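Local coordinates for endoglucanase (Thermotoga maritima, PDB 2FVG), which probably acts as a metal-dependent aminopeptidase of the peptidase M42 family, despite its endoglucanase name, with two divalent metal ions expected per subunit, at residues G49-K54 / P185-Y190; P213-V218 / K334-V339. All blocks are in the same frame, centred on the assembly; numbering follows the deposited sequence.

Contact 1: G49-K54 / P185-Y190; sequences GRDSSK and PAYDTY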
loop_
_atom_site.group_PDB
_atom_site.type_symbol
_atom_site.label_atom_id
_atom_site.label_comp_id
_atom_site.label_asym_id
_atom_site.label_seq_id
_atom_site.Cartn_x
_atom_site.Cartn_y
_atom_site.Cartn_z
ATOM N N GLY A 49 -6.653 11.441 21.249
ATOM C CA GLY A 49 -7.878 10.796 21.674
ATOM C C GLY A 49 -8.376 11.365 22.969
ATOM O O GLY A 49 -7.879 12.393 23.430
ATOM N N ARG A 50 -9.385 10.719 23.545
ATOM C CA ARG A 50 -9.910 11.160 24.833
ATOM C C ARG A 50 -8.840 10.919 25.893
ATOM O O ARG A 50 -8.671 11.730 26.795
ATOM C CB ARG A 50 -11.203 10.423 25.207
ATOM C CG ARG A 50 -12.388 10.782 24.319
ATOM C CD ARG A 50 -13.683 9.999 24.656
ATOM N NE ARG A 50 -13.682 8.594 24.213
ATOM C CZ ARG A 50 -13.878 8.189 22.952
ATOM N NH1 ARG A 50 -14.052 9.075 21.975
ATOM N NH2 ARG A 50 -13.876 6.890 22.652
ATOM N N ASP A 51 -8.080 9.833 25.721
ATOM C CA ASP A 51 -7.076 9.413 26.681
ATOM C C ASP A 51 -5.678 9.340 26.048
ATOM O O ASP A 51 -5.424 8.526 25.159
ATOM C CB ASP A 51 -7.531 8.065 27.245
ATOM C CG ASP A 51 -6.646 7.543 28.356
ATOM O OD1 ASP A 51 -5.433 7.849 28.379
ATOM O OD2 ASP A 51 -7.187 6.777 29.183
ATOM N N SER A 52 -4.779 10.202 26.502
ATOM C CA SER A 52 -3.414 10.234 25.977
ATOM C C SER A 52 -2.410 9.381 26.742
ATOM O O SER A 52 -1.204 9.512 26.529
ATOM C CB SER A 52 -2.902 11.674 25.943
ATOM O OG SER A 52 -3.424 12.352 24.832
ATOM N N SER A 53 -2.885 8.507 27.622
ATOM C CA SER A 53 -1.971 7.686 28.430
ATOM C C SER A 53 -1.424 6.491 27.662
ATOM O O SER A 53 -0.433 5.878 28.095
ATOM C CB SER A 53 -2.655 7.165 29.682
ATOM O OG SER A 53 -3.677 6.260 29.336
ATOM N N LYS A 54 -2.102 6.153 26.559
ATOM C CA LYS A 54 -1.724 5.064 25.660
ATOM C C LYS A 54 -1.838 5.555 24.219
ATOM O O LYS A 54 -2.550 6.521 23.921
ATOM C CB LYS A 54 -2.594 3.830 25.901
ATOM C CG LYS A 54 -2.492 3.292 27.332
ATOM C CD LYS A 54 -3.637 2.368 27.709
ATOM C CE LYS A 54 -3.512 1.928 29.155
ATOM N NZ LYS A 54 -4.689 1.126 29.599
ATOM N N PRO A 185 -10.945 9.283 18.264
ATOM C CA PRO A 185 -10.233 8.132 18.856
ATOM C C PRO A 185 -10.338 8.046 20.360
ATOM O O PRO A 185 -10.445 9.068 21.029
ATOM C CB PRO A 185 -8.777 8.396 18.493
ATOM C CG PRO A 185 -8.832 9.284 17.313
ATOM C CD PRO A 185 -9.995 10.198 17.607
ATOM N N ALA A 186 -10.337 6.823 20.880
ATOM C CA ALA A 186 -10.387 6.627 22.324
ATOM C C ALA A 186 -9.036 6.997 22.939
ATOM O O ALA A 186 -9.006 7.597 24.005
ATOM C CB ALA A 186 -10.765 5.200 22.668
ATOM N N TYR A 187 -7.943 6.666 22.231
ATOM C CA TYR A 187 -6.566 6.915 22.648
ATOM C C TYR A 187 -5.795 7.622 21.537
ATOM O O TYR A 187 -6.150 7.523 20.362
ATOM C CB TYR A 187 -5.824 5.578 22.959
ATOM C CG TYR A 187 -6.434 4.846 24.103
ATOM C CD1 TYR A 187 -6.129 5.206 25.410
ATOM C CD2 TYR A 187 -7.383 3.842 23.895
ATOM C CE1 TYR A 187 -6.727 4.572 26.494
ATOM C CE2 TYR A 187 -7.995 3.201 24.974
ATOM C CZ TYR A 187 -7.654 3.572 26.272
ATOM O OH TYR A 187 -8.240 2.965 27.362
ATOM N N ASP A 188 -4.724 8.308 21.910
ATOM C CA ASP A 188 -3.903 8.986 20.932
ATOM C C ASP A 188 -3.629 8.010 19.821
ATOM O O ASP A 188 -3.088 6.937 20.063
ATOM C CB ASP A 188 -2.593 9.466 21.543
ATOM C CG ASP A 188 -2.741 10.741 22.344
ATOM O OD1 ASP A 188 -3.882 11.231 22.586
ATOM O OD2 ASP A 188 -1.680 11.271 22.739
ATOM N N THR A 189 -4.018 8.367 18.602
ATOM C CA THR A 189 -3.860 7.442 17.489
ATOM C C THR A 189 -2.978 8.035 16.425
ATOM O O THR A 189 -3.256 9.104 15.932
ATOM C CB THR A 189 -5.237 7.044 16.899
ATOM O OG1 THR A 189 -5.999 6.389 17.913
ATOM C CG2 THR A 189 -5.075 6.079 15.706
ATOM N N TYR A 190 -1.894 7.349 16.104
ATOM C CA TYR A 190 -0.998 7.784 15.035
ATOM C C TYR A 190 -1.314 7.021 13.749
ATOM O O TYR A 190 -1.350 5.792 13.741
ATOM C CB TYR A 190 0.456 7.530 15.415
ATOM C CG TYR A 190 0.932 8.380 16.570
ATOM C CD1 TYR A 190 0.733 7.981 17.884
ATOM C CD2 TYR A 190 1.597 9.583 16.339
ATOM C CE1 TYR A 190 1.171 8.774 18.947
ATOM C CE2 TYR A 190 2.042 10.372 17.390
ATOM C CZ TYR A 190 1.824 9.967 18.690
ATOM O OH TYR A 190 2.260 10.773 19.731
#

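Contact 2: P213-V218 / K334-V339; sequences PTCAIV and KIVEVV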
loop_
_atom_site.group_PDB
_atom_site.type_symbol
_atom_site.label_atom_id
_atom_site.label_comp_id
_atom_site.label_asym_id
_atom_site.label_seq_id
_atom_site.Cartn_x
_atom_site.Cartn_y
_atom_site.Cartn_z
ATOM N N PRO A 213 4.189 2.864 20.804
ATOM C CA PRO A 213 2.761 2.552 20.865
ATOM C C PRO A 213 2.438 1.385 21.789
ATOM O O PRO A 213 3.280 0.508 21.993
ATOM C CB PRO A 213 2.411 2.188 19.412
ATOM C CG PRO A 213 3.731 1.765 18.765
ATOM C CD PRO A 213 4.827 2.428 19.539
ATOM N N THR A 214 1.231 1.376 22.356
ATOM C CA THR A 214 0.778 0.243 23.178
ATOM C C THR A 214 0.553 -0.945 22.229
ATOM O O THR A 214 0.900 -2.094 22.537
ATOM C CB THR A 214 -0.523 0.605 23.947
ATOM O OG1 THR A 214 -0.256 1.708 24.803
ATOM C CG2 THR A 214 -1.020 -0.538 24.795
ATOM N N CYS A 215 -0.024 -0.660 21.062
ATOM C CA CYS A 215 -0.255 -1.676 20.045
ATOM C C CYS A 215 -0.485 -1.036 18.689
ATOM O O CYS A 215 -0.703 0.169 18.600
ATOM C CB CYS A 215 -1.426 -2.582 20.418
ATOM S SG CYS A 215 -2.987 -1.752 20.457
ATOM N N ALA A 216 -0.463 -1.863 17.647
ATOM C CA ALA A 216 -0.569 -1.420 16.266
ATOM C C ALA A 216 -1.596 -2.222 15.453
ATOM O O ALA A 216 -1.872 -3.388 15.742
ATOM C CB ALA A 216 0.830 -1.537 15.605
ATOM N N ILE A 217 -2.161 -1.583 14.435
ATOM C CA ILE A 217 -3.058 -2.247 13.484
ATOM C C ILE A 217 -2.382 -1.974 12.152
ATOM O O ILE A 217 -2.152 -0.818 11.821
ATOM C CB ILE A 217 -4.473 -1.620 13.498
ATOM C CG1 ILE A 217 -5.188 -1.909 14.813
ATOM C CG2 ILE A 217 -5.366 -2.194 12.386
ATOM C CD1 ILE A 217 -6.493 -1.098 14.938
ATOM N N VAL A 218 -1.982 -3.018 11.426
ATOM C CA VAL A 218 -1.401 -2.843 10.096
ATOM C C VAL A 218 -2.527 -3.080 9.067
ATOM O O VAL A 218 -3.218 -4.096 9.109
ATOM C CB VAL A 218 -0.197 -3.814 9.872
ATOM C CG1 VAL A 218 0.437 -3.555 8.544
ATOM C CG2 VAL A 218 0.832 -3.631 10.980
ATOM N N LYS A 334 -10.859 -0.679 22.569
ATOM C CA LYS A 334 -10.804 -1.993 23.205
ATOM C C LYS A 334 -9.534 -2.745 22.821
ATOM O O LYS A 334 -8.986 -3.500 23.617
ATOM C CB LYS A 334 -12.051 -2.798 22.839
ATOM C CG LYS A 334 -13.298 -2.325 23.618
ATOM C CD LYS A 334 -14.571 -3.010 23.159
ATOM N N ILE A 335 -9.054 -2.506 21.608
ATOM C CA ILE A 335 -7.862 -3.162 21.127
ATOM C C ILE A 335 -6.632 -2.708 21.920
ATOM O O ILE A 335 -5.679 -3.460 22.086
ATOM C CB ILE A 335 -7.709 -2.982 19.594
ATOM C CG1 ILE A 335 -6.845 -4.107 19.018
ATOM C CG2 ILE A 335 -7.255 -1.540 19.224
ATOM C CD1 ILE A 335 -6.602 -4.017 17.522
ATOM N N VAL A 336 -6.668 -1.479 22.423
ATOM C CA VAL A 336 -5.584 -0.947 23.238
ATOM C C VAL A 336 -5.742 -1.477 24.664
ATOM O O VAL A 336 -4.781 -1.920 25.282
ATOM C CB VAL A 336 -5.565 0.610 23.244
ATOM C CG1 VAL A 336 -4.648 1.135 24.319
ATOM C CG2 VAL A 336 -5.169 1.173 21.867
ATOM N N GLU A 337 -6.967 -1.453 25.169
ATOM C CA GLU A 337 -7.243 -1.910 26.522
ATOM C C GLU A 337 -6.916 -3.397 26.762
ATOM O O GLU A 337 -6.480 -3.753 27.855
ATOM C CB GLU A 337 -8.696 -1.583 26.885
ATOM C CG GLU A 337 -8.968 -0.080 26.873
ATOM C CD GLU A 337 -10.447 0.283 26.858
ATOM O OE1 GLU A 337 -11.302 -0.625 26.768
ATOM O OE2 GLU A 337 -10.758 1.496 26.935
ATOM N N VAL A 338 -7.088 -4.254 25.754
ATOM C CA VAL A 338 -6.822 -5.693 25.936
ATOM C C VAL A 338 -5.341 -6.093 26.118
ATOM O O VAL A 338 -5.048 -7.208 26.554
ATOM C CB VAL A 338 -7.481 -6.613 24.835
ATOM C CG1 VAL A 338 -9.012 -6.588 24.934
ATOM C CG2 VAL A 338 -7.000 -6.264 23.426
ATOM N N VAL A 339 -4.418 -5.204 25.783
ATOM C CA VAL A 339 -2.996 -5.520 25.897
ATOM C C VAL A 339 -2.280 -4.652 26.917
ATOM O O VAL A 339 -1.052 -4.548 26.899
ATOM C CB VAL A 339 -2.263 -5.445 24.529
ATOM C CG1 VAL A 339 -2.672 -6.618 23.648
ATOM C CG2 VAL A 339 -2.493 -4.102 23.834
#

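Contact 1: G49-K54 / P185-Y190
Gly49 CA lies 3.2 Å from Pro185 O, and Gly49 N gives a nearly straight bond to Asp188 OD1 (3.1 Å, N-H...O angle 169°), meeting the carboxylate from its anti side. Arg50 N then bonds to Pro185 O at 3.2 Å. The Arg50 side chain bends at chi3 (-75°), which lays one guanidinium face over Ala186 CA and Pro185 O; NH2 hydrogen-bonds to Glu331 O. Asp51 N donates to Ala186 O at 3.0 Å, and Asp51 O accepts a weak bond from Asp188 N. That oxygen also receives a CA-H...O contact from Tyr187 CA. The Asp51 carboxylate runs beside the Tyr187 ring, the two planes 45° apart, with Asp51 CG 3.5 Å from Tyr187 CE1. Ser52 OG donates to Asp188 OD1 at 2.6 Å from the syn side, on the opposite face of the carboxylate from Gly49 N, so two donors restrict its rotation. Ser53 N bonds to Asp51 OD1, an Asx turn, and Ser53 OG donates to the same oxygen. At the corner, Lys54 CB lies 3.8 Å from Tyr187 CD1. The pattern is a short parallel bridge, Asp51 with Tyr187, whose Asp51 also opens the Asx turn, before strand 55-61 of the mixed sheet.

Contact 2: P213-V218 / K334-V339
Cys215 and Val336 have the nearest CA atoms, 6.3 Å apart, where the start of strand 215-224 faces the short helix 334-337 at side-chain packing distance. Thr214 turns its methyl inward: CG2 is anti to the backbone N and touches both Val336 CG1 and Val339 CG2, each at 4.0 Å. Thr214 crosses Val336 at about a right angle, while Thr214 and Val339 pass each other pointing opposite ways. Cys215 points toward the helix, with SG between its backbone N and carbonyl carbon (chi1 66°). Cys215 SG lies 3.9 Å from Val336 CG2 and 3.6 Å from Ile335 O, while Cys215 CB packs on Val339 CG2 at 3.9 Å. Two residues along the strand, on the same side, Ile217 CG1 meets the end of Ile335, CD1, at 3.7 Å. Alternation along the strand accounts for this pattern, since Cys215 and Ile217 point toward the helix and Ala216 points away. The interface is thus mainly apolar. Leu56 of strand 55-61 touches Cys215, Ile335 and Val336, extending the packing to the adjacent parallel strand. Helix 256-268 meets Ile335 and Val339 through Ile258, and helix 316-332 packs against Ile217 through Ile326 and Leu329.

From the N terminus, the chain leaves strand 43-47, passes through residues 49-54 and enters strand 55-61. Contact 1 closes when it returns at 185-190, after 130 intervening residues that include the six-stranded antiparallel sheet. Contact 2 opens later, at 213-218, and closes at 334-339 near the C terminus, so the two loops follow in series and neither encloses the other. In space they adjoin, the centres of contacts 1 and 2 lying about 11 Å apart. Tyr187 OH probably hydrogen-bonds to Glu337 OE2 at 2.9 Å, while Lys54 CB packs on Val336 CG1. Strand 55-61 pairs in parallel with both 187-194 and 215-224, bringing both contacts to the same mixed sheet beside the C-terminal helix.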